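Long-range contact in endo-1,4-beta-xylanase C (Paenibacillus barcinonensis, PDB 4XUR), which hydrolyses internal beta-1,4 linkages of xylan, the chain here being one of its xylan-binding CBM22 domains, bound to a xylo-oligosaccharide: residues G87-E98 with E109-K120. Residues are numbered along the deposited sequence; the frame is centred on the assembly and turned at random.
Sequences GPATQVINGSLE and EYAMFASTTLNK. With XYP (beta-D-xylopyranose), chain D; XYP (beta-D-xylopyranose), chain B; XYP (beta-D-xylopyranose), chain C.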
loop_
_atom_site.group_PDB
_atom_site.type_symbol
_atom_site.label_atom_id
_atom_site.label_comp_id
_atom_site.label_asym_id
_atom_site.label_seq_id
_atom_site.Cartn_x
_atom_site.Cartn_y
_atom_site.Cartn_z
ATOM N N GLY A 87 -10.339 -10.545 -13.385
ATOM C CA GLY A 87 -10.531 -9.365 -14.209
ATOM C C GLY A 87 -9.597 -9.295 -15.430
ATOM O O GLY A 87 -9.416 -10.303 -16.118
ATOM N N PRO A 88 -8.962 -8.132 -15.679
ATOM C CA PRO A 88 -8.226 -7.954 -16.902
ATOM C C PRO A 88 -6.979 -8.811 -16.936
ATOM O O PRO A 88 -6.627 -9.460 -15.934
ATOM C CB PRO A 88 -7.824 -6.473 -16.874
ATOM C CG PRO A 88 -7.764 -6.145 -15.392
ATOM C CD PRO A 88 -8.895 -6.949 -14.802
ATOM N N ALA A 89 -6.336 -8.812 -18.085
ATOM C CA ALA A 89 -5.127 -9.625 -18.347
ATOM C C ALA A 89 -3.879 -8.999 -17.708
ATOM O O ALA A 89 -2.999 -9.705 -17.260
ATOM C CB ALA A 89 -4.936 -9.721 -19.881
ATOM N N THR A 90 -3.840 -7.669 -17.696
ATOM C CA THR A 90 -2.822 -6.905 -16.969
ATOM C C THR A 90 -3.468 -5.739 -16.206
ATOM O O THR A 90 -4.536 -5.223 -16.593
ATOM C CB THR A 90 -1.739 -6.318 -17.907
ATOM O OG1 THR A 90 -2.269 -5.219 -18.670
ATOM C CG2 THR A 90 -1.198 -7.386 -18.792
ATOM N N GLN A 91 -2.780 -5.266 -15.130
ATOM C CA GLN A 91 -3.255 -4.083 -14.442
ATOM C C GLN A 91 -2.035 -3.428 -13.679
ATOM O O GLN A 91 -1.233 -4.137 -13.131
ATOM C CB GLN A 91 -4.374 -4.477 -13.471
ATOM C CG GLN A 91 -4.888 -3.374 -12.529
ATOM C CD GLN A 91 -5.526 -2.221 -13.266
ATOM O OE1 GLN A 91 -6.483 -2.432 -14.015
ATOM N NE2 GLN A 91 -5.026 -0.994 -13.050
ATOM N N VAL A 92 -2.019 -2.107 -13.671
ATOM C CA VAL A 92 -1.007 -1.338 -12.929
ATOM C C VAL A 92 -1.409 -1.316 -11.460
ATOM O O VAL A 92 -2.582 -1.082 -11.135
ATOM C CB VAL A 92 -0.953 0.131 -13.444
ATOM C CG1 VAL A 92 -0.061 0.953 -12.562
ATOM C CG2 VAL A 92 -0.526 0.103 -14.934
ATOM N N ILE A 93 -0.443 -1.495 -10.576
ATOM C CA ILE A 93 -0.684 -1.214 -9.130
ATOM C C ILE A 93 0.372 -0.196 -8.695
ATOM O O ILE A 93 1.500 -0.285 -9.094
ATOM C CB ILE A 93 -0.593 -2.493 -8.281
ATOM C CG1 ILE A 93 -1.813 -3.374 -8.515
ATOM C CG2 ILE A 93 -0.583 -2.167 -6.796
ATOM C CD1 ILE A 93 -3.107 -2.881 -7.880
ATOM N N ASN A 94 -0.036 0.742 -7.861
ATOM C CA ASN A 94 0.854 1.823 -7.451
ATOM C C ASN A 94 1.167 1.634 -5.986
ATOM O O ASN A 94 0.312 1.198 -5.190
ATOM C CB ASN A 94 0.125 3.187 -7.636
ATOM C CG ASN A 94 -0.025 3.588 -9.107
ATOM O OD1 ASN A 94 0.495 2.915 -10.009
ATOM N ND2 ASN A 94 -0.753 4.668 -9.355
ATOM N N GLY A 95 2.395 1.939 -5.599
ATOM C CA GLY A 95 2.682 2.179 -4.156
ATOM C C GLY A 95 2.656 3.684 -3.913
ATOM O O GLY A 95 3.256 4.451 -4.671
ATOM N N SER A 96 1.958 4.102 -2.847
ATOM C CA SER A 96 1.777 5.525 -2.523
ATOM C C SER A 96 1.981 5.838 -1.047
ATOM O O SER A 96 1.968 4.949 -0.184
ATOM C CB SER A 96 0.413 5.977 -2.967
ATOM O OG SER A 96 0.223 5.830 -4.344
ATOM N N LEU A 97 2.171 7.125 -0.765
ATOM C CA LEU A 97 2.307 7.634 0.543
ATOM C C LEU A 97 1.173 8.568 0.817
ATOM O O LEU A 97 0.942 9.465 0.014
ATOM C CB LEU A 97 3.644 8.369 0.755
ATOM C CG LEU A 97 4.922 7.610 0.427
ATOM C CD1 LEU A 97 6.072 8.575 0.632
ATOM C CD2 LEU A 97 5.057 6.352 1.254
ATOM N N GLU A 98 0.569 8.453 2.004
ATOM C CA GLU A 98 -0.359 9.514 2.524
ATOM C C GLU A 98 0.317 10.271 3.615
ATOM O O GLU A 98 0.812 9.647 4.564
ATOM C CB GLU A 98 -1.644 8.845 3.062
ATOM C CG GLU A 98 -2.549 9.811 3.801
ATOM C CD GLU A 98 -3.851 9.081 4.246
ATOM O OE1 GLU A 98 -4.573 8.581 3.383
ATOM O OE2 GLU A 98 -4.044 8.933 5.468
ATOM N N GLU A 109 -1.937 14.996 2.054
ATOM C CA GLU A 109 -1.204 14.924 0.813
ATOM C C GLU A 109 -0.962 13.490 0.396
ATOM O O GLU A 109 -0.831 12.611 1.249
ATOM C CB GLU A 109 0.239 15.458 1.046
ATOM C CG GLU A 109 0.399 16.893 0.890
ATOM C CD GLU A 109 1.880 17.271 1.052
ATOM O OE1 GLU A 109 2.786 16.582 0.461
ATOM O OE2 GLU A 109 2.103 18.191 1.754
ATOM N N TYR A 110 -0.820 13.265 -0.909
ATOM C CA TYR A 110 -0.584 11.925 -1.471
ATOM C C TYR A 110 0.468 12.002 -2.547
ATOM O O TYR A 110 0.472 12.943 -3.359
ATOM C CB TYR A 110 -1.894 11.323 -2.031
ATOM C CG TYR A 110 -3.137 11.666 -1.139
ATOM C CD1 TYR A 110 -3.502 10.876 -0.062
ATOM C CD2 TYR A 110 -3.964 12.773 -1.435
ATOM C CE1 TYR A 110 -4.602 11.198 0.737
ATOM C CE2 TYR A 110 -5.046 13.085 -0.668
ATOM C CZ TYR A 110 -5.382 12.303 0.417
ATOM O OH TYR A 110 -6.517 12.647 1.181
ATOM N N ALA A 111 1.296 10.987 -2.619
ATOM C CA ALA A 111 2.362 10.853 -3.638
ATOM C C ALA A 111 2.570 9.400 -3.961
ATOM O O ALA A 111 2.662 8.580 -3.072
ATOM C CB ALA A 111 3.612 11.396 -3.099
ATOM N N MET A 112 2.645 9.089 -5.269
ATOM C CA MET A 112 3.100 7.786 -5.737
ATOM C C MET A 112 4.619 7.715 -5.716
ATOM O O MET A 112 5.277 8.542 -6.343
ATOM C CB MET A 112 2.619 7.545 -7.179
ATOM C CG MET A 112 2.689 6.106 -7.644
ATOM S SD MET A 112 2.741 6.013 -9.450
ATOM C CE MET A 112 1.326 6.993 -9.856
ATOM N N PHE A 113 5.152 6.702 -5.069
ATOM C CA PHE A 113 6.539 6.421 -5.065
ATOM C C PHE A 113 6.962 5.300 -6.023
ATOM O O PHE A 113 8.191 5.211 -6.389
ATOM C CB PHE A 113 7.043 6.139 -3.616
ATOM C CG PHE A 113 6.531 4.848 -3.015
ATOM C CD1 PHE A 113 7.128 3.622 -3.312
ATOM C CD2 PHE A 113 5.471 4.876 -2.134
ATOM C CE1 PHE A 113 6.651 2.449 -2.719
ATOM C CE2 PHE A 113 5.006 3.709 -1.531
ATOM C CZ PHE A 113 5.612 2.508 -1.802
ATOM N N ALA A 114 6.045 4.474 -6.474
ATOM C CA ALA A 114 6.370 3.447 -7.424
ATOM C C ALA A 114 5.109 2.826 -8.047
ATOM O O ALA A 114 4.026 2.917 -7.481
ATOM C CB ALA A 114 7.201 2.349 -6.766
ATOM N N SER A 115 5.320 2.186 -9.203
ATOM C CA SER A 115 4.271 1.618 -10.044
ATOM C C SER A 115 4.844 0.499 -10.863
ATOM O O SER A 115 5.947 0.660 -11.382
ATOM C CB SER A 115 3.768 2.677 -10.997
ATOM O OG SER A 115 2.814 2.146 -11.932
ATOM N N THR A 116 4.123 -0.640 -10.986
ATOM C CA THR A 116 4.497 -1.721 -11.882
ATOM C C THR A 116 3.226 -2.289 -12.533
ATOM O O THR A 116 2.130 -2.155 -11.977
ATOM C CB THR A 116 5.278 -2.860 -11.205
ATOM O OG1 THR A 116 4.401 -3.660 -10.400
ATOM C CG2 THR A 116 6.372 -2.370 -10.319
ATOM N N THR A 117 3.399 -2.893 -13.730
ATOM C CA THR A 117 2.308 -3.589 -14.409
ATOM C C THR A 117 2.339 -5.093 -14.026
ATOM O O THR A 117 3.308 -5.765 -14.254
ATOM C CB THR A 117 2.421 -3.420 -15.980
ATOM O OG1 THR A 117 2.284 -2.030 -16.329
ATOM C CG2 THR A 117 1.272 -4.188 -16.683
ATOM N N LEU A 118 1.256 -5.570 -13.463
ATOM C CA LEU A 118 1.172 -6.963 -13.022
ATOM C C LEU A 118 0.386 -7.745 -14.081
ATOM O O LEU A 118 -0.586 -7.222 -14.634
ATOM C CB LEU A 118 0.484 -7.080 -11.710
ATOM C CG LEU A 118 1.300 -6.578 -10.510
ATOM C CD1 LEU A 118 1.038 -5.101 -10.357
ATOM C CD2 LEU A 118 0.940 -7.339 -9.312
ATOM N N ASN A 119 0.806 -8.958 -14.305
ATOM C CA ASN A 119 0.015 -9.947 -15.087
ATOM C C ASN A 119 -0.910 -10.702 -14.151
ATOM O O ASN A 119 -0.509 -11.119 -13.053
ATOM C CB ASN A 119 0.973 -10.906 -15.780
ATOM C CG ASN A 119 1.976 -10.171 -16.690
ATOM O OD1 ASN A 119 3.199 -10.207 -16.439
ATOM N ND2 ASN A 119 1.478 -9.483 -17.676
ATOM N N LYS A 120 -2.161 -10.896 -14.581
ATOM C CA LYS A 120 -3.155 -11.680 -13.823
ATOM C C LYS A 120 -2.508 -12.937 -13.238
ATOM O O LYS A 120 -1.862 -13.705 -13.938
ATOM C CB LYS A 120 -4.318 -12.057 -14.776
ATOM C CG LYS A 120 -5.468 -12.767 -14.115
ATOM C CD LYS A 120 -6.691 -12.829 -15.049
ATOM C CE LYS A 120 -7.569 -14.012 -14.739
ATOM N NZ LYS A 120 -8.943 -13.770 -15.273
HETATM C C1 XYP D . -5.827 10.137 -3.687
HETATM C C2 XYP D . -5.141 9.060 -4.528
HETATM C C3 XYP D . -3.718 9.450 -4.909
HETATM C C4 XYP D . -3.714 10.877 -5.506
HETATM C C5 XYP D . -4.478 11.859 -4.613
HETATM O O2 XYP D . -5.059 7.858 -3.773
HETATM O O3 XYP D . -3.184 8.556 -5.854
HETATM O O4 XYP D . -2.330 11.284 -5.609
HETATM O O5 XYP D . -5.803 11.409 -4.420
HETATM C C1 XYP B . -9.541 10.063 -0.115
HETATM C C2 XYP B . -9.800 11.077 -1.187
HETATM C C3 XYP B . -9.175 10.697 -2.495
HETATM C C4 XYP B . -7.688 10.356 -2.269
HETATM C C5 XYP B . -7.525 9.357 -1.135
HETATM O O2 XYP B . -11.255 11.224 -1.359
HETATM O O3 XYP B . -9.250 11.766 -3.431
HETATM O O4 XYP B . -7.174 9.801 -3.442
HETATM O O5 XYP B . -8.104 9.870 0.053
HETATM C C1 XYP C . -2.142 12.303 -6.637
HETATM C C2 XYP C . -0.802 13.013 -6.415
HETATM C C3 XYP C . -0.514 13.904 -7.574
HETATM C C4 XYP C . -0.681 13.194 -8.922
HETATM C C5 XYP C . -2.044 12.475 -8.972
HETATM O O2 XYP C . -0.861 13.759 -5.220
HETATM O O3 XYP C . 0.847 14.374 -7.479
HETATM O O4 XYP C . -0.602 14.136 -9.981
HETATM O O5 XYP C . -2.173 11.579 -7.912
#
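Phe113 and Ala114 both face Gly95 across a classic beta bulge, the irregularity in the antiparallel hairpin of strands 90-101 and 109-119, within a CBM22 beta-sandwich domain. The principle illustrated is that such a bulge sets two residues of one strand opposite one of the other, shifting the register by one, here between Gly95 and Ser96. Gly95 O accepts a bond from Phe113 N (3.0 Å) and a weak one from Ala114 N. A chi1 of 69°, with CG between the backbone N and the carbonyl carbon, turns the Phe113 ring over Gly95, where a CB would collide with Phe113 CZ. Gly95 CA makes a CH-pi contact with the ring face, 4.1 Å from the centroid. The ring also meets Leu97, whose CD2 lies 3.7 Å from Phe113 CD2, the side chains crossing at about a right angle. Phe113 packs as well on Ala128 and Ile130 of strand 124-131.

On the face that carries Glu98 and Tyr110, the domain binds xylotetraose in a pocket shared with Tyr145 and Glu147. The xylose units of chains D and B lie over one face of the Tyr110 ring, and Tyr110 CD2 is 3.3 Å from C5 of the chain D unit. Alongside runs the extended Glu98, whose OE1 meets the ring edge in plane, 3.7 Å from Tyr110 CE1, with the carboxylate turned 79° from the ring. Salt bridges to Arg29, Arg31 and Arg143 hold that carboxylate. A serine at Tyr110 would probably cost the xylose units their flat platform and leave the Glu98 chain without its neighbouring ring. Further along this face, Met112 bends at chi3 to bring SD 3.7 Å from Asn94 CG, while Ser115 OG donates to Asn94 OD1 at 3.1 Å, tilted 26° from the carbonyl plane.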